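Local coordinates for protein InvG (Salmonella enterica subsp. enterica serovar Typhimurium, PDB 4G08), which forms the ring-shaped, pore-bearing outer-membrane secretin of the SPI-1 type III secretion system, the injectisome that delivers bacterial effector proteins into host cells, at residues Ala91-Arg96 / Asn142-Met147; Asn105-Ser110 / Val137-Asn142. All blocks are in the same frame, centred on the assembly; numbering follows the deposited sequence.

Contact 1. Residues Ala91-Arg96 / Asn142-Met147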
loop_
_atom_site.group_PDB
_atom_site.type_symbol
_atom_site.label_atom_id
_atom_site.label_comp_id
_atom_site.label_asym_id
_atom_site.label_seq_id
_atom_site.Cartn_x
_atom_site.Cartn_y
_atom_site.Cartn_z
ATOM N N ALA A 91 -3.531 11.670 3.625
ATOM C CA ALA A 91 -3.754 12.693 2.630
ATOM C C ALA A 91 -5.201 13.117 2.582
ATOM O O ALA A 91 -6.106 12.349 2.905
ATOM C CB ALA A 91 -3.317 12.197 1.273
ATOM N N VAL A 92 -5.396 14.387 2.274
ATOM C CA VAL A 92 -6.683 14.895 1.869
ATOM C C VAL A 92 -6.552 15.372 0.435
ATOM O O VAL A 92 -5.504 15.890 0.046
ATOM C CB VAL A 92 -7.076 16.097 2.725
ATOM C CG1 VAL A 92 -6.138 17.258 2.444
ATOM C CG2 VAL A 92 -8.523 16.476 2.465
ATOM N N VAL A 93 -7.502 14.960 -0.390
ATOM C CA VAL A 93 -7.360 15.055 -1.830
ATOM C C VAL A 93 -8.613 15.686 -2.394
ATOM O O VAL A 93 -9.723 15.363 -1.972
ATOM C CB VAL A 93 -7.193 13.670 -2.468
ATOM C CG1 VAL A 93 -6.854 13.795 -3.938
ATOM C CG2 VAL A 93 -6.116 12.887 -1.747
ATOM N N SER A 94 -8.419 16.678 -3.252
ATOM C CA SER A 94 -9.533 17.327 -3.926
ATOM C C SER A 94 -10.073 16.426 -5.010
ATOM O O SER A 94 -9.324 15.761 -5.725
ATOM C CB SER A 94 -9.109 18.666 -4.532
ATOM O OG SER A 94 -8.770 19.597 -3.519
ATOM N N LEU A 95 -11.393 16.380 -5.091
ATOM C CA LEU A 95 -12.075 15.691 -6.166
ATOM C C LEU A 95 -13.349 16.437 -6.521
ATOM O O LEU A 95 -14.422 16.090 -6.036
ATOM C CB LEU A 95 -12.432 14.272 -5.727
ATOM C CG LEU A 95 -12.779 13.339 -6.875
ATOM C CD1 LEU A 95 -11.530 13.050 -7.683
ATOM C CD2 LEU A 95 -13.386 12.053 -6.359
ATOM N N ARG A 96 -13.226 17.500 -7.307
ATOM C CA ARG A 96 -14.351 18.414 -7.522
ATOM C C ARG A 96 -15.264 18.044 -8.694
ATOM O O ARG A 96 -16.419 18.470 -8.723
ATOM C CB ARG A 96 -13.850 19.841 -7.720
ATOM C CG ARG A 96 -12.685 20.228 -6.833
ATOM C CD ARG A 96 -13.220 20.654 -5.484
ATOM N NE ARG A 96 -12.181 20.978 -4.525
ATOM C CZ ARG A 96 -12.427 21.184 -3.240
ATOM N NH1 ARG A 96 -13.677 21.161 -2.801
ATOM N NH2 ARG A 96 -11.437 21.428 -2.404
ATOM N N ASN A 142 -2.106 11.653 -7.523
ATOM C CA ASN A 142 -1.908 11.936 -8.936
ATOM C C ASN A 142 -3.147 11.584 -9.733
ATOM O O ASN A 142 -3.515 12.326 -10.638
ATOM C CB ASN A 142 -0.690 11.227 -9.519
ATOM C CG ASN A 142 -0.506 11.515 -10.998
ATOM O OD1 ASN A 142 -0.369 12.672 -11.405
ATOM N ND2 ASN A 142 -0.651 10.483 -11.820
ATOM N N ALA A 143 -3.734 10.424 -9.476
ATOM C CA ALA A 143 -4.874 10.009 -10.271
ATOM C C ALA A 143 -6.023 10.992 -10.106
ATOM O O ALA A 143 -6.671 11.367 -11.080
ATOM C CB ALA A 143 -5.314 8.614 -9.892
ATOM N N ALA A 144 -6.259 11.435 -8.879
ATOM C CA ALA A 144 -7.346 12.367 -8.632
ATOM C C ALA A 144 -7.067 13.703 -9.305
ATOM O O ALA A 144 -7.971 14.330 -9.858
ATOM C CB ALA A 144 -7.552 12.560 -7.144
ATOM N N THR A 145 -5.809 14.121 -9.301
ATOM C CA THR A 145 -5.458 15.401 -9.902
ATOM C C THR A 145 -5.614 15.381 -11.414
ATOM O O THR A 145 -6.216 16.289 -11.991
ATOM C CB THR A 145 -4.028 15.826 -9.539
ATOM O OG1 THR A 145 -3.878 15.825 -8.113
ATOM C CG2 THR A 145 -3.752 17.217 -10.063
ATOM N N MET A 146 -5.170 14.299 -12.043
ATOM C CA MET A 146 -5.342 14.137 -13.476
ATOM C C MET A 146 -6.823 14.081 -13.822
ATOM O O MET A 146 -7.270 14.747 -14.756
ATOM C CB MET A 146 -4.636 12.875 -13.971
ATOM C CG MET A 146 -3.117 12.978 -14.010
ATOM S SD MET A 146 -2.453 14.503 -14.725
ATOM C CE MET A 146 -3.565 14.805 -16.099
ATOM N N MET A 147 -7.576 13.253 -13.106
ATOM C CA MET A 147 -8.978 13.080 -13.439
ATOM C C MET A 147 -9.808 14.341 -13.219
ATOM O O MET A 147 -10.756 14.594 -13.962
ATOM C CB MET A 147 -9.585 11.917 -12.670
ATOM C CG MET A 147 -10.941 11.537 -13.227
ATOM S SD MET A 147 -11.582 9.942 -12.688
ATOM C CE MET A 147 -10.450 8.846 -13.532
HETATM O O HOH W 1 -6.981 16.589 -6.826
#
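Just past the end of strand 89-94 the chain passes close to helix 134-150, L95 CA lying 6.3 Å from A144 CA. The small side chain of A144, whose CB bond is directed at the strand, is consistent with so near an approach and receives all three of the direct contacts. The shortest comes from V93: its CG1 methyl, anti to the backbone N (chi1 -172°), stands 3.5 Å from A144 CB, a snug methyl-to-methyl packing. L95 approaches differently. Its CB bond does not aim at the helix, but the end of the side chain comes nearer, CD1 lying 4.0 Å from A144 CB, while S94 contributes only its carbonyl oxygen, S94 O, 3.9 Å from the same methyl. This is a helix laid on one face of a three-stranded antiparallel sheet, within the second periplasmic domain, whose β-α-β-β-α order matches the ring-building motif. Strand 89-94 lies at the sheet's edge, paired with 127-132 through backbone bonds such as V93 with F128, and F103 of helix 100-109 packs against both L95 and A144. No direct hydrogen bond joins the two segments. A water bridges them instead, donating firmly to S94 O at 2.7 Å and weakly to T145 OG1, an oxygen also bonded to V141 O one turn back. Just beyond, R96 N is hydrogen-bonded to D148 OD2.

Contact 2. Residues Asn105-Ser110 / Val137-Asn142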
loop_
_atom_site.group_PDB
_atom_site.type_symbol
_atom_site.label_atom_id
_atom_site.label_comp_id
_atom_site.label_asym_id
_atom_site.label_seq_id
_atom_site.Cartn_x
_atom_site.Cartn_y
_atom_site.Cartn_z
ATOM N N ASN A 105 -14.237 3.474 -8.822
ATOM C CA ASN A 105 -14.308 2.437 -9.836
ATOM C C ASN A 105 -13.144 2.519 -10.792
ATOM O O ASN A 105 -12.605 1.501 -11.215
ATOM C CB ASN A 105 -15.602 2.546 -10.613
ATOM C CG ASN A 105 -16.794 2.157 -9.786
ATOM O OD1 ASN A 105 -16.652 1.557 -8.721
ATOM N ND2 ASN A 105 -17.973 2.561 -10.228
ATOM N N PHE A 106 -12.717 3.734 -11.086
ATOM C CA PHE A 106 -11.606 3.921 -11.982
ATOM C C PHE A 106 -10.340 3.306 -11.393
ATOM O O PHE A 106 -9.611 2.589 -12.081
ATOM C CB PHE A 106 -11.408 5.404 -12.242
ATOM C CG PHE A 106 -10.155 5.719 -12.977
ATOM C CD1 PHE A 106 -10.022 5.388 -14.312
ATOM C CD2 PHE A 106 -9.067 6.220 -12.306
ATOM C CE1 PHE A 106 -8.859 5.659 -14.993
ATOM C CE2 PHE A 106 -7.888 6.467 -12.971
ATOM C CZ PHE A 106 -7.782 6.185 -14.317
ATOM N N LEU A 107 -10.099 3.546 -10.107
ATOM C CA LEU A 107 -8.932 2.967 -9.453
ATOM C C LEU A 107 -9.034 1.452 -9.444
ATOM O O LEU A 107 -8.020 0.757 -9.515
ATOM C CB LEU A 107 -8.804 3.460 -8.019
ATOM C CG LEU A 107 -8.549 4.951 -7.859
ATOM C CD1 LEU A 107 -8.416 5.257 -6.382
ATOM C CD2 LEU A 107 -7.293 5.354 -8.608
ATOM N N LYS A 108 -10.239 0.950 -9.221
ATOM C CA LYS A 108 -10.459 -0.488 -9.119
ATOM C C LYS A 108 -10.214 -1.189 -10.450
ATOM O O LYS A 108 -9.458 -2.160 -10.516
ATOM C CB LYS A 108 -11.880 -0.754 -8.641
ATOM C CG LYS A 108 -12.016 -0.567 -7.147
ATOM C CD LYS A 108 -13.457 -0.568 -6.691
ATOM C CE LYS A 108 -13.500 -0.497 -5.176
ATOM N NZ LYS A 108 -14.883 -0.427 -4.642
ATOM N N ARG A 109 -10.867 -0.703 -11.504
ATOM C CA ARG A 109 -10.751 -1.306 -12.828
ATOM C C ARG A 109 -9.292 -1.394 -13.201
ATOM O O ARG A 109 -8.907 -2.214 -14.032
ATOM C CB ARG A 109 -11.478 -0.468 -13.881
ATOM C CG ARG A 109 -11.294 -0.982 -15.302
ATOM C CD ARG A 109 -11.972 -2.330 -15.491
ATOM N NE ARG A 109 -11.764 -2.879 -16.827
ATOM C CZ ARG A 109 -10.858 -3.809 -17.120
ATOM N NH1 ARG A 109 -10.018 -4.235 -16.189
ATOM N NH2 ARG A 109 -10.753 -4.267 -18.361
ATOM N N SER A 110 -8.560 -0.365 -12.810
ATOM C CA SER A 110 -7.169 -0.263 -13.178
ATOM C C SER A 110 -6.294 -1.159 -12.316
ATOM O O SER A 110 -5.097 -1.287 -12.563
ATOM C CB SER A 110 -6.700 1.181 -13.061
ATOM O OG SER A 110 -5.926 1.366 -11.889
ATOM N N VAL A 137 -0.505 6.300 -1.859
ATOM C CA VAL A 137 -1.174 7.574 -1.699
ATOM C C VAL A 137 -0.740 8.540 -2.790
ATOM O O VAL A 137 -1.562 9.243 -3.374
ATOM C CB VAL A 137 -0.866 8.180 -0.324
ATOM C CG1 VAL A 137 -1.405 9.594 -0.242
ATOM C CG2 VAL A 137 -1.475 7.318 0.769
ATOM N N ASP A 138 0.529 8.469 -3.167
ATOM C CA ASP A 138 1.043 9.321 -4.231
ATOM C C ASP A 138 0.319 9.034 -5.538
ATOM O O ASP A 138 -0.047 9.944 -6.279
ATOM C CB ASP A 138 2.537 9.086 -4.421
ATOM C CG ASP A 138 3.369 9.687 -3.312
ATOM O OD1 ASP A 138 2.815 10.447 -2.490
ATOM O OD2 ASP A 138 4.598 9.471 -3.317
ATOM N N MET A 139 0.103 7.758 -5.811
ATOM C CA MET A 139 -0.680 7.351 -6.956
ATOM C C MET A 139 -2.098 7.890 -6.860
ATOM O O MET A 139 -2.640 8.400 -7.836
ATOM C CB MET A 139 -0.699 5.831 -7.040
ATOM C CG MET A 139 -1.349 5.274 -8.290
ATOM S SD MET A 139 -3.108 4.979 -8.081
ATOM C CE MET A 139 -3.046 3.912 -6.656
ATOM N N VAL A 140 -2.711 7.801 -5.687
ATOM C CA VAL A 140 -4.110 8.195 -5.584
ATOM C C VAL A 140 -4.257 9.689 -5.818
ATOM O O VAL A 140 -5.138 10.139 -6.546
ATOM C CB VAL A 140 -4.713 7.840 -4.223
ATOM C CG1 VAL A 140 -6.069 8.499 -4.090
ATOM C CG2 VAL A 140 -4.844 6.336 -4.081
ATOM N N VAL A 141 -3.344 10.449 -5.240
ATOM C CA VAL A 141 -3.325 11.883 -5.421
ATOM C C VAL A 141 -3.096 12.261 -6.878
ATOM O O VAL A 141 -3.791 13.124 -7.412
ATOM C CB VAL A 141 -2.218 12.493 -4.566
ATOM C CG1 VAL A 141 -2.004 13.948 -4.932
ATOM C CG2 VAL A 141 -2.573 12.347 -3.100
ATOM N N ASN A 142 -2.106 11.653 -7.523
ATOM C CA ASN A 142 -1.908 11.936 -8.936
ATOM C C ASN A 142 -3.147 11.584 -9.733
ATOM O O ASN A 142 -3.515 12.326 -10.638
ATOM C CB ASN A 142 -0.690 11.227 -9.519
ATOM C CG ASN A 142 -0.506 11.515 -10.998
ATOM O OD1 ASN A 142 -0.369 12.672 -11.405
ATOM N ND2 ASN A 142 -0.651 10.483 -11.820
#
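L107 reaches from helix 100-109 toward M139 and V140 of helix 134-150, and between the segments 105-110 and 137-142 the direct contact is made by these three side chains. The backbones stay well separated, with L107 CA 8.1 Å from V140 CA, so the side chains must span the interval.

The apolar contacts divide between the two branches of the leucine. The CB bond of L107 points at helix 134-150 and both methyls reach it: CD1 faces V140 CG2 at 4.4 Å, and CD2 meets the sulfur of M139, SD, at 4.2 Å. V140 offers one methyl, CG2, of its branched side chain, whereas M139 arrives through its length; its CB bond does not aim at the other helix, but the chain carries SD across to L107. L107 also packs on A143 of helix 134-150 and on Y113 and L119 of the segment after its own helix, M139 touches L112 there, and F106 on M147 is a further meeting of the two helices.

Polar interactions do not cross between the segments; they run within each helix or to its surroundings. The usual i to i+4 bonds run within both, among them R109 N to N105 O at 2.8 Å and V141 N to V137 O at 2.8 Å. A backbone bond ties L107 to Y113, whose ring has K108 as a cation-pi partner, and D138 OD1 forms a salt bridge with R89 NH1 at the start of strand 89-94.

Both contacts are van der Waals touches at ordinary separations, burying about 100 Å² in all. With no hydrogen bond or charge pair across it, the contact probably depends on shape and on the burial of apolar groups, L107 and V140 being buried and M139 partly open.

Contacts 1 and 2, whose centres lie 9 Å apart, divide helix 134-150 between them: it turns one flank to strand 89-94 and another to helix 100-109, and N142 belongs to both contacts. Along the chain the strand comes first, then helix 100-109, then the long helix, so contact 2 is nested within the loop that contact 1 closes. The layers also touch between contacts, V93 CG2 lying 3.8 Å from V141 CG2 and A91 CB 3.6 Å from V137 CG1. Together they join sheet and both helices into one hydrophobic core, consistent with a compact periplasmic module suited to ring assembly.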